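Local coordinates for succinoglycan biosynthesis protein (Bacillus cereus ATCC 14579, PDB 2QGM), which is probably a hydrolase of the erythromycin esterase-like family, named for succinoglycan biosynthesis, although its substrate and true reaction are not established, at residues G80-G85 with S341-G346; F109-D114 with M302-N307; Q284-H289 with Y322-F327; P382-L387 with H435-S440. All coordinates share one frame; numbering follows the deposited sequence.

Contact 1 of 4, residues G80-G85 with S341-G346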
loop_
_atom_site.group_PDB
_atom_site.type_symbol
_atom_site.label_atom_id
_atom_site.label_comp_id
_atom_site.label_asym_id
_atom_site.label_seq_id
_atom_site.Cartn_x
_atom_site.Cartn_y
_atom_site.Cartn_z
ATOM N N GLY A 80 -1.770 -0.718 -6.580
ATOM C CA GLY A 80 -2.680 0.325 -6.133
ATOM C C GLY A 80 -4.164 0.005 -6.161
ATOM O O GLY A 80 -4.582 -1.079 -6.570
ATOM N N GLU A 81 -4.953 0.964 -5.688
ATOM C CA GLU A 81 -6.408 0.873 -5.674
ATOM C C GLU A 81 -6.948 2.276 -5.930
ATOM O O GLU A 81 -6.507 3.256 -5.308
ATOM C CB GLU A 81 -6.911 0.303 -4.336
ATOM C CG GLU A 81 -6.248 0.889 -3.102
ATOM C CD GLU A 81 -6.549 0.080 -1.858
ATOM O OE1 GLU A 81 -6.402 -1.159 -1.911
ATOM O OE2 GLU A 81 -6.922 0.674 -0.821
ATOM N N ASN A 82 -7.889 2.372 -6.868
ATOM C CA ASN A 82 -8.465 3.656 -7.245
ATOM C C ASN A 82 -9.207 4.346 -6.106
ATOM O O ASN A 82 -9.239 5.574 -6.031
ATOM C CB ASN A 82 -9.394 3.488 -8.450
ATOM C CG ASN A 82 -9.396 4.711 -9.342
ATOM O OD1 ASN A 82 -8.914 5.774 -8.945
ATOM N ND2 ASN A 82 -9.931 4.574 -10.553
ATOM N N THR A 83 -9.822 3.555 -5.237
ATOM C CA THR A 83 -10.523 4.091 -4.079
ATOM C C THR A 83 -10.172 3.163 -2.933
ATOM O O THR A 83 -9.464 2.167 -3.127
ATOM C CB THR A 83 -12.062 4.078 -4.244
ATOM O OG1 THR A 83 -12.572 2.786 -3.887
ATOM C CG2 THR A 83 -12.446 4.402 -5.684
ATOM N N HIS A 84 -10.660 3.493 -1.741
ATOM C CA HIS A 84 -10.441 2.674 -0.550
ATOM C C HIS A 84 -11.752 1.969 -0.201
ATOM O O HIS A 84 -11.955 1.554 0.933
ATOM C CB HIS A 84 -10.003 3.550 0.628
ATOM C CG HIS A 84 -8.533 3.834 0.658
ATOM N ND1 HIS A 84 -8.007 5.023 1.118
ATOM C CD2 HIS A 84 -7.469 3.058 0.335
ATOM C CE1 HIS A 84 -6.687 4.967 1.076
ATOM N NE2 HIS A 84 -6.336 3.784 0.605
ATOM N N GLY A 85 -12.645 1.828 -1.180
ATOM C CA GLY A 85 -13.912 1.174 -0.898
ATOM C C GLY A 85 -14.629 0.495 -2.052
ATOM O O GLY A 85 -15.860 0.452 -2.071
ATOM N N SER A 341 -4.566 1.108 -10.277
ATOM C CA SER A 341 -5.945 0.638 -10.341
ATOM C C SER A 341 -6.858 1.698 -10.940
ATOM O O SER A 341 -6.835 2.854 -10.518
ATOM C CB SER A 341 -6.442 0.297 -8.934
ATOM O OG SER A 341 -7.858 0.201 -8.888
ATOM N N THR A 342 -7.660 1.302 -11.925
ATOM C CA THR A 342 -8.591 2.228 -12.548
ATOM C C THR A 342 -9.990 1.632 -12.645
ATOM O O THR A 342 -10.161 0.426 -12.818
ATOM C CB THR A 342 -8.133 2.655 -13.984
ATOM O OG1 THR A 342 -7.912 1.499 -14.803
ATOM C CG2 THR A 342 -6.849 3.470 -13.920
ATOM N N THR A 343 -10.988 2.493 -12.486
ATOM C CA THR A 343 -12.376 2.081 -12.594
ATOM C C THR A 343 -13.134 3.226 -13.244
ATOM O O THR A 343 -12.696 4.371 -13.195
ATOM C CB THR A 343 -12.988 1.732 -11.220
ATOM O OG1 THR A 343 -14.314 1.227 -11.414
ATOM C CG2 THR A 343 -13.038 2.958 -10.319
ATOM N N THR A 344 -14.266 2.915 -13.860
ATOM C CA THR A 344 -15.048 3.940 -14.545
ATOM C C THR A 344 -16.246 4.497 -13.785
ATOM O O THR A 344 -16.367 5.709 -13.612
ATOM C CB THR A 344 -15.541 3.412 -15.907
ATOM O OG1 THR A 344 -14.410 3.089 -16.727
ATOM C CG2 THR A 344 -16.389 4.461 -16.615
ATOM N N GLU A 345 -17.121 3.614 -13.330
ATOM C CA GLU A 345 -18.332 4.039 -12.639
ATOM C C GLU A 345 -18.768 3.087 -11.529
ATOM O O GLU A 345 -18.304 1.952 -11.442
ATOM C CB GLU A 345 -19.462 4.175 -13.666
ATOM C CG GLU A 345 -19.616 2.935 -14.555
ATOM C CD GLU A 345 -20.745 3.066 -15.565
ATOM O OE1 GLU A 345 -21.920 3.146 -15.142
ATOM O OE2 GLU A 345 -20.457 3.074 -16.781
ATOM N N GLY A 346 -19.673 3.567 -10.683
ATOM C CA GLY A 346 -20.172 2.752 -9.596
ATOM C C GLY A 346 -20.192 3.483 -8.273
ATOM O O GLY A 346 -19.893 4.674 -8.200
#
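A serine hydroxyl, not a backbone carbonyl, takes the N-H of Asn82: Ser341 OG accepts from the backbone N of Asn82 at 3.0 Å, a weak bond with an angle of 145° at the hydrogen. The contact lies in the mixed sheet of this erythromycin esterase-like fold, where the chain leaves strand 76-79 and strand 336-344 runs on beside it. The parallel pairing of these neighbours is still present at Gly80, which bonds through its backbone to Ile339, but beyond it residues 80-85 become a loop leading to helix 87-104. With OG opposite its own N about CA-CB (chi1 163°), Ser341 presents both side-chain atoms to this loop. CB packs 3.3 Å from Gly80 O and equally near Glu81 CA, while OG reaches one peptide further.

The Asn82 side chain lies along the strand from Ser341 toward Thr343, its CB 3.4 Å from Ser341 O and its amide group beside Thr342 and Thr343. The methyl CG2 of Thr343 lies 4.1 Å from Asn82 CB, whereas Thr343 OG1 bonds to Ile436 O in the next strand. Ser341 O is also bonded, to Asn307 ND2. The Glu81 side chain leaves away from the strand; its carboxylate forms a salt bridge with Lys93 and a hydrogen bond with Tyr140 OH. Ile89 of helix 87-104 packs on Glu81, Asn82 and Ser341. Past Asn82 the loop folds on itself in an ST turn, in which Gly85 N donates to Thr83 OG1 at 2.9 Å.

Contact 2 of 4, residues F109-D114 with M302-N307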
loop_
_atom_site.group_PDB
_atom_site.type_symbol
_atom_site.label_atom_id
_atom_site.label_comp_id
_atom_site.label_asym_id
_atom_site.label_seq_id
_atom_site.Cartn_x
_atom_site.Cartn_y
_atom_site.Cartn_z
ATOM N N PHE A 109 4.525 -9.263 1.995
ATOM C CA PHE A 109 3.332 -8.481 1.735
ATOM C C PHE A 109 3.379 -7.247 2.633
ATOM O O PHE A 109 3.106 -7.333 3.836
ATOM C CB PHE A 109 2.079 -9.307 2.024
ATOM C CG PHE A 109 0.800 -8.594 1.698
ATOM C CD1 PHE A 109 0.401 -8.412 0.374
ATOM C CD2 PHE A 109 0.015 -8.052 2.718
ATOM C CE1 PHE A 109 -0.762 -7.697 0.067
ATOM C CE2 PHE A 109 -1.144 -7.338 2.421
ATOM C CZ PHE A 109 -1.534 -7.157 1.096
ATOM N N ALA A 110 3.739 -6.108 2.042
ATOM C CA ALA A 110 3.845 -4.836 2.770
ATOM C C ALA A 110 2.602 -4.003 2.493
ATOM O O ALA A 110 2.389 -3.543 1.367
ATOM C CB ALA A 110 5.109 -4.083 2.328
HETATM N N MSE A 111 1.786 -3.806 3.524
HETATM C CA MSE A 111 0.523 -3.080 3.372
HETATM C C MSE A 111 0.519 -1.705 4.021
HETATM O O MSE A 111 1.229 -1.466 4.990
HETATM C CB MSE A 111 -0.617 -3.923 3.968
HETATM C CG MSE A 111 -2.015 -3.350 3.765
HETATM SE SE MSE A 111 -3.396 -4.391 4.637
HETATM C CE MSE A 111 -4.442 -4.867 3.112
ATOM N N GLU A 112 -0.302 -0.814 3.472
ATOM C CA GLU A 112 -0.464 0.536 3.988
ATOM C C GLU A 112 -1.383 0.363 5.194
ATOM O O GLU A 112 -2.596 0.586 5.124
ATOM C CB GLU A 112 -1.120 1.436 2.928
ATOM C CG GLU A 112 -1.242 2.911 3.328
ATOM C CD GLU A 112 -2.050 3.745 2.340
ATOM O OE1 GLU A 112 -2.333 3.270 1.217
ATOM O OE2 GLU A 112 -2.391 4.894 2.694
ATOM N N GLU A 113 -0.783 -0.079 6.293
ATOM C CA GLU A 113 -1.471 -0.322 7.561
ATOM C C GLU A 113 -0.382 -0.079 8.603
ATOM O O GLU A 113 0.800 -0.277 8.325
ATOM C CB GLU A 113 -1.970 -1.774 7.611
ATOM C CG GLU A 113 -2.622 -2.207 8.932
ATOM C CD GLU A 113 -3.778 -1.318 9.340
ATOM O OE1 GLU A 113 -3.588 -0.425 10.199
ATOM O OE2 GLU A 113 -4.886 -1.512 8.804
ATOM N N ASP A 114 -0.772 0.366 9.790
ATOM C CA ASP A 114 0.211 0.673 10.820
ATOM C C ASP A 114 1.105 -0.487 11.242
ATOM O O ASP A 114 0.674 -1.641 11.328
ATOM C CB ASP A 114 -0.467 1.288 12.047
ATOM C CG ASP A 114 -1.194 2.593 11.721
ATOM O OD1 ASP A 114 -0.799 3.276 10.749
ATOM O OD2 ASP A 114 -2.153 2.942 12.447
HETATM N N MSE A 302 5.686 -7.169 -2.388
HETATM C CA MSE A 302 4.476 -6.563 -2.909
HETATM C C MSE A 302 4.110 -5.394 -2.002
HETATM O O MSE A 302 4.136 -5.523 -0.780
HETATM C CB MSE A 302 3.331 -7.571 -2.900
HETATM C CG MSE A 302 3.552 -8.816 -3.758
HETATM SE SE MSE A 302 2.253 -10.206 -3.315
HETATM C CE MSE A 302 3.081 -10.804 -1.686
ATOM N N VAL A 303 3.787 -4.252 -2.596
ATOM C CA VAL A 303 3.383 -3.086 -1.821
ATOM C C VAL A 303 1.914 -2.798 -2.144
ATOM O O VAL A 303 1.563 -2.417 -3.262
ATOM C CB VAL A 303 4.248 -1.851 -2.151
ATOM C CG1 VAL A 303 3.730 -0.615 -1.393
ATOM C CG2 VAL A 303 5.691 -2.136 -1.767
ATOM N N TRP A 304 1.061 -3.024 -1.153
ATOM C CA TRP A 304 -0.376 -2.805 -1.287
ATOM C C TRP A 304 -0.700 -1.453 -0.671
ATOM O O TRP A 304 -0.500 -1.244 0.528
ATOM C CB TRP A 304 -1.134 -3.912 -0.548
ATOM C CG TRP A 304 -2.632 -3.744 -0.498
ATOM C CD1 TRP A 304 -3.328 -2.692 0.022
ATOM C CD2 TRP A 304 -3.612 -4.706 -0.914
ATOM N NE1 TRP A 304 -4.683 -2.945 -0.038
ATOM C CE2 TRP A 304 -4.880 -4.174 -0.609
ATOM C CE3 TRP A 304 -3.536 -5.971 -1.514
ATOM C CZ2 TRP A 304 -6.070 -4.862 -0.880
ATOM C CZ3 TRP A 304 -4.718 -6.656 -1.785
ATOM C CH2 TRP A 304 -5.968 -6.098 -1.468
ATOM N N ALA A 305 -1.205 -0.530 -1.479
ATOM C CA ALA A 305 -1.530 0.800 -0.970
ATOM C C ALA A 305 -2.414 1.503 -1.976
ATOM O O ALA A 305 -2.734 0.946 -3.019
ATOM C CB ALA A 305 -0.242 1.596 -0.756
ATOM N N HIS A 306 -2.822 2.720 -1.653
ATOM C CA HIS A 306 -3.648 3.486 -2.566
ATOM C C HIS A 306 -2.807 3.853 -3.789
ATOM O O HIS A 306 -1.581 3.889 -3.710
ATOM C CB HIS A 306 -4.128 4.770 -1.892
ATOM C CG HIS A 306 -5.216 5.470 -2.643
ATOM N ND1 HIS A 306 -4.993 6.167 -3.812
ATOM C CD2 HIS A 306 -6.549 5.550 -2.409
ATOM C CE1 HIS A 306 -6.139 6.643 -4.265
ATOM N NE2 HIS A 306 -7.099 6.281 -3.431
ATOM N N ASN A 307 -3.462 4.119 -4.916
ATOM C CA ASN A 307 -2.762 4.536 -6.134
ATOM C C ASN A 307 -1.793 5.662 -5.800
ATOM O O ASN A 307 -0.662 5.695 -6.275
ATOM C CB ASN A 307 -3.740 5.088 -7.174
ATOM C CG ASN A 307 -4.397 4.011 -8.012
ATOM O OD1 ASN A 307 -3.992 2.847 -7.999
ATOM N ND2 ASN A 307 -5.412 4.407 -8.776
#
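Ala110 and Trp304 lock two neighbouring parallel strands of the central mixed sheet together. Ala110 N donates to Met302 O at 2.9 Å, and Ala110 O accepts from Trp304 N at the same length. Glu112 N continues the ladder to Trp304 O, although Glu112 itself is the centre of an inverse gamma turn. The side chain of Glu112 then takes over: with CG anti to its backbone N (chi1 -176°) and the chain extended beyond, OE1 reaches His306 N at 3.0 Å.

On the face bearing Phe109, Met111 and Trp304, the selenomethionine Met111 runs beside the indole, pointing the same way, and bends at its end to set CE over the five-membered ring, 3.8 Å from its centroid. Phe109 comes in obliquely on the same side of the indole as Met111, nearer the six-membered ring, CZ being 3.5 Å from Trp304 CE3, with the ring planes at 68°. Met302, also selenomethionine, brings CE to the edge of the Phe109 ring.

Further out, Met148 of helix 143-157 touches both Phe109 and Trp304, and Lys93 makes a cation-pi contact with the indole. Tyr140 OH bonds to Trp304 NE1. His306 stands at the N-cap of helix 307-310, where its ND1 bonds to Ile308 N and its NE2 to Ile410 O.

Contact 3 of 4, residues Q284-H289 with Y322-F327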
loop_
_atom_site.group_PDB
_atom_site.type_symbol
_atom_site.label_atom_id
_atom_site.label_comp_id
_atom_site.label_asym_id
_atom_site.label_seq_id
_atom_site.Cartn_x
_atom_site.Cartn_y
_atom_site.Cartn_z
ATOM N N GLN A 284 8.721 8.736 2.829
ATOM C CA GLN A 284 10.082 8.235 2.882
ATOM C C GLN A 284 10.083 6.931 3.700
ATOM O O GLN A 284 10.624 5.914 3.266
ATOM C CB GLN A 284 10.955 9.295 3.553
ATOM C CG GLN A 284 12.448 9.180 3.376
ATOM C CD GLN A 284 13.125 10.476 3.791
ATOM O OE1 GLN A 284 12.793 11.547 3.273
ATOM N NE2 GLN A 284 14.065 10.391 4.730
ATOM N N TYR A 285 9.449 6.967 4.867
ATOM C CA TYR A 285 9.389 5.806 5.738
ATOM C C TYR A 285 8.569 4.652 5.174
ATOM O O TYR A 285 8.877 3.486 5.433
ATOM C CB TYR A 285 8.884 6.219 7.124
ATOM C CG TYR A 285 9.819 7.204 7.798
ATOM C CD1 TYR A 285 11.181 7.205 7.500
ATOM C CD2 TYR A 285 9.355 8.111 8.744
ATOM C CE1 TYR A 285 12.062 8.089 8.131
ATOM C CE2 TYR A 285 10.225 9.001 9.381
ATOM C CZ TYR A 285 11.578 8.981 9.070
ATOM O OH TYR A 285 12.452 9.842 9.703
ATOM N N LEU A 286 7.527 4.947 4.402
ATOM C CA LEU A 286 6.761 3.856 3.807
ATOM C C LEU A 286 7.724 3.078 2.916
ATOM O O LEU A 286 7.779 1.847 2.961
ATOM C CB LEU A 286 5.614 4.384 2.950
ATOM C CG LEU A 286 4.406 4.964 3.683
ATOM C CD1 LEU A 286 3.371 5.409 2.649
ATOM C CD2 LEU A 286 3.799 3.907 4.620
ATOM N N ALA A 287 8.480 3.817 2.104
ATOM C CA ALA A 287 9.454 3.228 1.198
ATOM C C ALA A 287 10.533 2.477 1.958
ATOM O O ALA A 287 10.906 1.364 1.578
ATOM C CB ALA A 287 10.083 4.307 0.325
ATOM N N ASP A 288 11.043 3.082 3.028
ATOM C CA ASP A 288 12.081 2.438 3.824
ATOM C C ASP A 288 11.587 1.094 4.346
ATOM O O ASP A 288 12.291 0.092 4.273
ATOM C CB ASP A 288 12.479 3.310 5.020
ATOM C CG ASP A 288 13.246 4.556 4.618
ATOM O OD1 ASP A 288 13.787 4.611 3.488
ATOM O OD2 ASP A 288 13.311 5.480 5.452
ATOM N N HIS A 289 10.372 1.073 4.878
ATOM C CA HIS A 289 9.839 -0.174 5.403
ATOM C C HIS A 289 9.692 -1.244 4.327
ATOM O O HIS A 289 9.996 -2.412 4.569
ATOM C CB HIS A 289 8.508 0.075 6.109
ATOM C CG HIS A 289 8.668 0.631 7.492
ATOM N ND1 HIS A 289 7.670 1.330 8.136
ATOM C CD2 HIS A 289 9.708 0.576 8.359
ATOM C CE1 HIS A 289 8.087 1.681 9.339
ATOM N NE2 HIS A 289 9.320 1.236 9.501
ATOM N N TYR A 322 4.770 14.610 -2.083
ATOM C CA TYR A 322 5.788 13.564 -2.129
ATOM C C TYR A 322 5.051 12.263 -1.867
ATOM O O TYR A 322 4.082 12.242 -1.111
ATOM C CB TYR A 322 6.865 13.761 -1.050
ATOM C CG TYR A 322 7.597 15.075 -1.169
ATOM C CD1 TYR A 322 7.155 16.202 -0.485
ATOM C CD2 TYR A 322 8.694 15.210 -2.023
ATOM C CE1 TYR A 322 7.782 17.437 -0.648
ATOM C CE2 TYR A 322 9.330 16.444 -2.196
ATOM C CZ TYR A 322 8.864 17.552 -1.507
ATOM O OH TYR A 322 9.455 18.782 -1.698
ATOM N N VAL A 323 5.482 11.186 -2.515
ATOM C CA VAL A 323 4.851 9.890 -2.300
ATOM C C VAL A 323 5.897 8.783 -2.284
ATOM O O VAL A 323 6.941 8.888 -2.930
ATOM C CB VAL A 323 3.778 9.569 -3.377
ATOM C CG1 VAL A 323 2.661 10.597 -3.328
ATOM C CG2 VAL A 323 4.414 9.524 -4.753
ATOM N N ALA A 324 5.603 7.729 -1.527
ATOM C CA ALA A 324 6.493 6.584 -1.389
ATOM C C ALA A 324 6.944 6.047 -2.743
ATOM O O ALA A 324 8.124 5.761 -2.949
ATOM C CB ALA A 324 5.790 5.481 -0.596
ATOM N N GLY A 325 5.988 5.918 -3.659
ATOM C CA GLY A 325 6.270 5.411 -4.987
ATOM C C GLY A 325 7.392 6.086 -5.752
ATOM O O GLY A 325 8.130 5.416 -6.474
ATOM N N GLN A 326 7.542 7.400 -5.620
ATOM C CA GLN A 326 8.614 8.066 -6.350
ATOM C C GLN A 326 9.972 7.759 -5.715
ATOM O O GLN A 326 10.982 7.696 -6.413
ATOM C CB GLN A 326 8.366 9.576 -6.419
ATOM C CG GLN A 326 8.595 10.336 -5.150
ATOM C CD GLN A 326 8.014 11.735 -5.221
ATOM O OE1 GLN A 326 8.033 12.383 -6.273
ATOM N NE2 GLN A 326 7.494 12.207 -4.097
ATOM N N PHE A 327 9.998 7.553 -4.400
ATOM C CA PHE A 327 11.245 7.221 -3.723
ATOM C C PHE A 327 11.677 5.803 -4.067
ATOM O O PHE A 327 12.871 5.519 -4.138
ATOM C CB PHE A 327 11.091 7.360 -2.214
ATOM C CG PHE A 327 10.818 8.760 -1.775
ATOM C CD1 PHE A 327 9.682 9.058 -1.038
ATOM C CD2 PHE A 327 11.685 9.795 -2.130
ATOM C CE1 PHE A 327 9.401 10.363 -0.658
ATOM C CE2 PHE A 327 11.420 11.111 -1.759
ATOM C CZ PHE A 327 10.273 11.398 -1.019
#
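The long helix 276-297, which packs on strand 166-171 of the central sheet of the esterase-like fold, meets the first turn of helix 324-332 here, through apolar packing centred on a pair of alanines. Ala287 and Ala324 have their CA atoms 5.2 Å apart, an approach that their short side chains allow.

Ala324 directs its methyl at the long helix, where CB sits 3.7 Å from Leu286 CB and 4.0 Å from Leu286 CD1. Leu286 meets it alongside, through the base of its side chain and one of its two branch methyls. In the reverse direction, the Ala287 methyl fits between the backbone and side chain of the shorter helix, with its CB 4.1 Å from both Ala324 O and Phe327 CB.

One turn after Ala324, Phe327 carries its ring toward the backbone of Gln284. CG lies anti to the carbonyl carbon (chi1 -64°), which places CD1 and CE1 near Gln284 N and CA, while the glutamine side chain leaves in another direction. Gln326 CG lies over one face of the same ring.

Two polar ties lie beside this apolar patch. Glu283 OE1 accepts from Ala324 N at the start of the short helix, and Asp288 OD1 forms a salt bridge with Arg331. Leu286 also touches Leu170 and Asp171 of strand 166-171. Within residues 284-289 the Phe327 ring comes closest at Gln284, obliquely, with CE1 3.9 Å from Gln284 N.

Contact 4 of 4, residues P382-L387 with H435-S440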
loop_
_atom_site.group_PDB
_atom_site.type_symbol
_atom_site.label_atom_id
_atom_site.label_comp_id
_atom_site.label_asym_id
_atom_site.label_seq_id
_atom_site.Cartn_x
_atom_site.Cartn_y
_atom_site.Cartn_z
ATOM N N PRO A 382 -14.095 -2.293 -25.159
ATOM C CA PRO A 382 -15.009 -3.432 -25.047
ATOM C C PRO A 382 -14.599 -4.615 -24.177
ATOM O O PRO A 382 -14.862 -5.760 -24.524
ATOM C CB PRO A 382 -15.258 -3.819 -26.508
ATOM C CG PRO A 382 -13.970 -3.506 -27.161
ATOM C CD PRO A 382 -13.608 -2.154 -26.545
ATOM N N TYR A 383 -13.949 -4.331 -23.053
ATOM C CA TYR A 383 -13.565 -5.362 -22.095
ATOM C C TYR A 383 -14.011 -4.836 -20.742
ATOM O O TYR A 383 -13.712 -3.693 -20.402
ATOM C CB TYR A 383 -12.054 -5.579 -22.046
ATOM C CG TYR A 383 -11.463 -6.291 -23.236
ATOM C CD1 TYR A 383 -12.052 -7.442 -23.754
ATOM C CD2 TYR A 383 -10.280 -5.844 -23.813
ATOM C CE1 TYR A 383 -11.475 -8.130 -24.815
ATOM C CE2 TYR A 383 -9.696 -6.518 -24.871
ATOM C CZ TYR A 383 -10.293 -7.660 -25.368
ATOM O OH TYR A 383 -9.696 -8.327 -26.414
ATOM N N LYS A 384 -14.732 -5.651 -19.981
ATOM C CA LYS A 384 -15.193 -5.234 -18.659
ATOM C C LYS A 384 -14.013 -5.077 -17.704
ATOM O O LYS A 384 -14.043 -4.238 -16.808
ATOM C CB LYS A 384 -16.188 -6.250 -18.099
ATOM C CG LYS A 384 -17.570 -6.180 -18.739
ATOM C CD LYS A 384 -18.367 -7.430 -18.408
ATOM C CE LYS A 384 -19.817 -7.294 -18.830
ATOM N NZ LYS A 384 -19.940 -6.825 -20.235
HETATM N N MSE A 385 -12.977 -5.889 -17.898
HETATM C CA MSE A 385 -11.774 -5.828 -17.067
HETATM C C MSE A 385 -10.561 -6.189 -17.904
HETATM O O MSE A 385 -10.614 -7.103 -18.722
HETATM C CB MSE A 385 -11.861 -6.813 -15.912
HETATM C CG MSE A 385 -13.075 -6.652 -15.049
HETATM SE SE MSE A 385 -13.049 -8.022 -13.728
HETATM C CE MSE A 385 -13.681 -9.498 -14.783
ATOM N N PHE A 386 -9.458 -5.482 -17.696
ATOM C CA PHE A 386 -8.266 -5.770 -18.460
ATOM C C PHE A 386 -6.994 -5.163 -17.887
ATOM O O PHE A 386 -7.040 -4.254 -17.053
ATOM C CB PHE A 386 -8.432 -5.294 -19.905
ATOM C CG PHE A 386 -8.751 -3.834 -20.039
ATOM C CD1 PHE A 386 -10.070 -3.385 -19.937
ATOM C CD2 PHE A 386 -7.741 -2.907 -20.298
ATOM C CE1 PHE A 386 -10.383 -2.034 -20.095
ATOM C CE2 PHE A 386 -8.040 -1.551 -20.457
ATOM C CZ PHE A 386 -9.366 -1.112 -20.357
ATOM N N LEU A 387 -5.859 -5.699 -18.330
ATOM C CA LEU A 387 -4.552 -5.211 -17.927
ATOM C C LEU A 387 -4.048 -4.413 -19.105
ATOM O O LEU A 387 -4.334 -4.751 -20.253
ATOM C CB LEU A 387 -3.572 -6.362 -17.699
ATOM C CG LEU A 387 -3.874 -7.359 -16.589
ATOM C CD1 LEU A 387 -2.997 -8.587 -16.751
ATOM C CD2 LEU A 387 -3.633 -6.694 -15.255
ATOM N N HIS A 435 -7.840 -2.359 -15.152
ATOM C CA HIS A 435 -9.096 -1.643 -15.192
ATOM C C HIS A 435 -10.291 -2.540 -14.911
ATOM O O HIS A 435 -10.346 -3.684 -15.369
ATOM C CB HIS A 435 -9.274 -0.983 -16.567
ATOM C CG HIS A 435 -10.442 -0.057 -16.645
ATOM N ND1 HIS A 435 -10.474 1.160 -15.996
ATOM C CD2 HIS A 435 -11.640 -0.175 -17.273
ATOM C CE1 HIS A 435 -11.635 1.747 -16.216
ATOM N NE2 HIS A 435 -12.362 0.954 -16.989
ATOM N N ILE A 436 -11.220 -2.016 -14.116
ATOM C CA ILE A 436 -12.471 -2.697 -13.791
ATOM C C ILE A 436 -13.532 -1.635 -14.065
ATOM O O ILE A 436 -13.743 -0.731 -13.258
ATOM C CB ILE A 436 -12.559 -3.123 -12.300
ATOM C CG1 ILE A 436 -11.432 -4.100 -11.964
ATOM C CG2 ILE A 436 -13.930 -3.764 -12.029
ATOM C CD1 ILE A 436 -11.463 -4.629 -10.536
ATOM N N ARG A 437 -14.190 -1.732 -15.216
ATOM C CA ARG A 437 -15.189 -0.738 -15.597
ATOM C C ARG A 437 -16.195 -0.400 -14.498
ATOM O O ARG A 437 -16.264 0.739 -14.039
ATOM C CB ARG A 437 -15.942 -1.200 -16.844
ATOM C CG ARG A 437 -16.889 -0.162 -17.407
ATOM C CD ARG A 437 -17.748 -0.770 -18.498
ATOM N NE ARG A 437 -16.953 -1.227 -19.634
ATOM C CZ ARG A 437 -17.402 -2.060 -20.565
ATOM N NH1 ARG A 437 -18.639 -2.532 -20.488
ATOM N NH2 ARG A 437 -16.621 -2.411 -21.579
ATOM N N LYS A 438 -16.985 -1.381 -14.085
ATOM C CA LYS A 438 -17.980 -1.140 -13.050
ATOM C C LYS A 438 -17.588 -1.725 -11.704
ATOM O O LYS A 438 -17.187 -2.888 -11.600
ATOM C CB LYS A 438 -19.349 -1.696 -13.470
ATOM C CG LYS A 438 -19.986 -0.982 -14.655
ATOM C CD LYS A 438 -21.410 -1.470 -14.922
ATOM C CE LYS A 438 -22.048 -0.721 -16.089
ATOM N NZ LYS A 438 -23.485 -1.096 -16.288
ATOM N N THR A 439 -17.691 -0.902 -10.668
ATOM C CA THR A 439 -17.368 -1.343 -9.320
ATOM C C THR A 439 -18.497 -1.015 -8.345
ATOM O O THR A 439 -19.385 -0.217 -8.648
ATOM C CB THR A 439 -16.039 -0.719 -8.843
ATOM O OG1 THR A 439 -16.019 0.678 -9.150
ATOM C CG2 THR A 439 -14.866 -1.399 -9.542
ATOM N N SER A 440 -18.468 -1.657 -7.184
ATOM C CA SER A 440 -19.493 -1.454 -6.169
ATOM C C SER A 440 -18.849 -1.360 -4.790
ATOM O O SER A 440 -17.663 -1.635 -4.635
ATOM C CB SER A 440 -20.513 -2.606 -6.212
ATOM O OG SER A 440 -19.900 -3.862 -5.959
HETATM O O HOH W 1 -14.007 -1.049 -19.626
HETATM O O HOH W 2 -16.940 -4.465 -15.091
#
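Met385 and Ile436 form a non-hydrogen-bonded pair and Phe386 and His435 the adjoining hydrogen-bonded pair of two antiparallel strands, in which His435 N donates to Phe386 O at 2.8 Å and Phe386 N to His435 O at 3.1 Å. Arg437 N prolongs the ladder to Lys384 O at 3.0 Å, just where the second strand turns a corner.

Phe386 and His435 lie side by side on one face of the sheet. The phenyl ring takes His435 CB over its face, 3.9 Å from the centroid, while the two rings are inclined at 47°. Both imidazole nitrogens are engaged beyond this pair, ND1 with Thr342 OG1 and NE2, weakly, with Thr344 OG1. On the other face Met385 CG, of a selenomethionine, packs against Ile436 CG2.

Arg437 bends at chi3 (-63°) to lay its guanidinium over Lys384 CA, and NH2 bonds to Val381 O. A water accepts from Arg437 NE at 3.0 Å and lies 2.8 Å from Tyr383 O, to which it can donate.

In the sheet, strand 385-389 lies between strands 50-51 and 432-439, and the latter also pairs with strand 336-344. Leu378 of helix 374-380 packs on Phe386 and His435, whereas Met92 of helix 87-104 touches Ile436 on the opposite face.

In the fold
Contacts 1, 2 and 4 belong to one mixed eight-stranded sheet, with contact 2 about 2 Å from the centre of the chain and contact 4 toward one end of the strand order. Contacts 1 and 4, their centres about 10 Å apart, lie on the neighbouring strands 336-344 and 432-439 and are joined by threonine side chains, Thr342 to His435 and Thr343 to Ile436 O. Contact 1 touches contact 2, about 15 Å away between centres, through Asn307. Contact 3 packs helices about 11 Å from contact 2, centre to centre. The segments of contacts 2 and 3 alternate along the chain within the loop closed by contact 1, and contact 4 follows. Segments far apart in sequence thus meet in one sheet, with the helix pair of contact 3 packed nearby.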